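Local atomic coordinates of outer membrane protein Omp121 (Bacteroides thetaiotaomicron, PDB entry 5FQ8), a protein that belongs to the TonB-dependent receptor family of the outer membrane and probably takes part in importing nutrients into the cell. Residues 98-103 against 160-165. Numbering follows the deposited sequence.
Sequences NQPLYV and GVVMIT
The side chains of Y102 and V162 lie side by side, pointing the same way. V162 CB approaches the phenol ring obliquely, 4.0 Å from Y102 CD2, and V162 CG1 lies alongside CD2 and CE2, while V86, M61 and N111 also touch the tyrosine. P100, just before the strand, turns its CB toward 160-165, and its puckered ring also touches V86 and I88. Its CG rests 3.7 Å from V162 CG2, so the two methyls of V162 are divided between proline and tyrosine: CG1, anti to the backbone N (chi1 172°), serves the aromatic ring and CG2 the proline. On the reverse face, the side chains of V103 and V161 cross obliquely, with V103 CG2 3.9 Å from V161 CG1, and M163 packs more loosely beside V103.

These strands pair in parallel within the small mixed sheet of the plug domain, which lies inside the barrel in TonB-dependent receptors; 101-103 is an outermost strand within this chain, and 161-165 is flanked on its other side by 138-144. Four backbone hydrogen bonds join them. L101 straddles the first two, its N reaching G160 O at 2.9 Å and its O accepting V162 N. V103 does the same farther along: its N meets V162 O almost straight (176° at the hydrogen), and its O takes I164 N at 2.8 Å. Before the strand, N98 ND2 and Q99 NE2 donate hydrogen bonds to the carboxylate of D959.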
loop_
_atom_site.group_PDB
_atom_site.type_symbol
_atom_site.label_atom_id
_atom_site.label_comp_id
_atom_site.label_asym_id
_atom_site.label_seq_id
_atom_site.Cartn_x
_atom_site.Cartn_y
_atom_site.Cartn_z
ATOM N N ASN B 98 -31.077 0.073 7.864
ATOM C CA ASN B 98 -32.490 -0.260 7.857
ATOM C C ASN B 98 -32.779 -1.738 7.730
ATOM O O ASN B 98 -33.948 -2.115 7.675
ATOM C CB ASN B 98 -33.211 0.481 6.730
ATOM C CG ASN B 98 -33.165 1.962 6.902
ATOM O OD1 ASN B 98 -34.039 2.554 7.517
ATOM N ND2 ASN B 98 -32.134 2.572 6.372
ATOM N N GLN B 99 -31.772 -2.584 7.649
ATOM C CA GLN B 99 -32.037 -4.003 7.634
ATOM C C GLN B 99 -32.567 -4.433 8.993
ATOM O O GLN B 99 -32.209 -3.848 10.014
ATOM C CB GLN B 99 -30.776 -4.772 7.305
ATOM C CG GLN B 99 -29.923 -4.092 6.284
ATOM C CD GLN B 99 -30.558 -4.082 4.931
ATOM O OE1 GLN B 99 -30.840 -5.122 4.375
ATOM N NE2 GLN B 99 -30.787 -2.908 4.393
ATOM N N PRO B 100 -33.431 -5.441 9.030
ATOM C CA PRO B 100 -33.859 -6.003 10.309
ATOM C C PRO B 100 -32.769 -6.838 10.961
ATOM O O PRO B 100 -31.841 -7.338 10.322
ATOM C CB PRO B 100 -35.047 -6.877 9.914
ATOM C CG PRO B 100 -34.737 -7.279 8.540
ATOM C CD PRO B 100 -34.108 -6.097 7.904
ATOM N N LEU B 101 -32.904 -6.989 12.267
ATOM C CA LEU B 101 -31.990 -7.821 13.030
ATOM C C LEU B 101 -32.261 -9.283 12.719
ATOM O O LEU B 101 -33.306 -9.817 13.095
ATOM C CB LEU B 101 -32.162 -7.552 14.516
ATOM C CG LEU B 101 -31.403 -8.515 15.408
ATOM C CD1 LEU B 101 -29.930 -8.360 15.153
ATOM C CD2 LEU B 101 -31.728 -8.224 16.832
ATOM N N TYR B 102 -31.326 -9.938 12.045
ATOM C CA TYR B 102 -31.421 -11.371 11.834
ATOM C C TYR B 102 -31.028 -12.108 13.108
ATOM O O TYR B 102 -29.942 -11.889 13.640
ATOM C CB TYR B 102 -30.515 -11.791 10.684
ATOM C CG TYR B 102 -30.950 -11.350 9.317
ATOM C CD1 TYR B 102 -30.677 -10.079 8.860
ATOM C CD2 TYR B 102 -31.595 -12.225 8.459
ATOM C CE1 TYR B 102 -31.039 -9.679 7.600
ATOM C CE2 TYR B 102 -31.956 -11.833 7.202
ATOM C CZ TYR B 102 -31.675 -10.554 6.774
ATOM O OH TYR B 102 -32.031 -10.149 5.516
ATOM N N VAL B 103 -31.897 -12.987 13.594
ATOM C CA VAL B 103 -31.664 -13.751 14.819
ATOM C C VAL B 103 -31.816 -15.231 14.497
ATOM O O VAL B 103 -32.857 -15.647 13.989
ATOM C CB VAL B 103 -32.649 -13.338 15.929
ATOM C CG1 VAL B 103 -32.388 -14.105 17.174
ATOM C CG2 VAL B 103 -32.544 -11.871 16.205
ATOM N N GLY B 160 -37.209 -4.114 12.701
ATOM C CA GLY B 160 -37.780 -5.421 12.494
ATOM C C GLY B 160 -36.807 -6.526 12.850
ATOM O O GLY B 160 -35.598 -6.325 12.998
ATOM N N VAL B 161 -37.351 -7.725 12.986
ATOM C CA VAL B 161 -36.565 -8.897 13.338
ATOM C C VAL B 161 -36.897 -10.027 12.385
ATOM O O VAL B 161 -38.068 -10.261 12.077
ATOM C CB VAL B 161 -36.824 -9.336 14.791
ATOM C CG1 VAL B 161 -36.052 -10.579 15.072
ATOM C CG2 VAL B 161 -36.429 -8.251 15.751
ATOM N N VAL B 162 -35.880 -10.724 11.916
ATOM C CA VAL B 162 -36.057 -11.926 11.114
ATOM C C VAL B 162 -35.572 -13.099 11.948
ATOM O O VAL B 162 -34.375 -13.395 11.983
ATOM C CB VAL B 162 -35.305 -11.858 9.786
ATOM C CG1 VAL B 162 -35.385 -13.189 9.129
ATOM C CG2 VAL B 162 -35.890 -10.803 8.903
ATOM N N MET B 163 -36.491 -13.768 12.625
ATOM C CA MET B 163 -36.151 -14.909 13.456
ATOM C C MET B 163 -36.107 -16.157 12.597
ATOM O O MET B 163 -37.134 -16.593 12.079
ATOM C CB MET B 163 -37.166 -15.075 14.577
ATOM C CG MET B 163 -36.925 -14.203 15.761
ATOM S SD MET B 163 -38.361 -14.205 16.804
ATOM C CE MET B 163 -38.791 -15.941 16.779
ATOM N N ILE B 164 -34.950 -16.731 12.464
ATOM C CA ILE B 164 -34.795 -17.994 11.757
ATOM C C ILE B 164 -34.641 -19.118 12.774
ATOM O O ILE B 164 -34.125 -18.911 13.873
ATOM C CB ILE B 164 -33.607 -17.915 10.782
ATOM C CG1 ILE B 164 -33.953 -16.967 9.644
ATOM C CG2 ILE B 164 -33.253 -19.268 10.215
ATOM C CD1 ILE B 164 -32.915 -16.948 8.569
ATOM N N THR B 165 -35.169 -20.299 12.446
ATOM C CA THR B 165 -35.018 -21.475 13.297
ATOM C C THR B 165 -34.558 -22.644 12.447
ATOM O O THR B 165 -35.206 -22.991 11.457
ATOM C CB THR B 165 -36.313 -21.826 14.024
ATOM O OG1 THR B 165 -36.711 -20.738 14.860
ATOM C CG2 THR B 165 -36.100 -23.019 14.890
#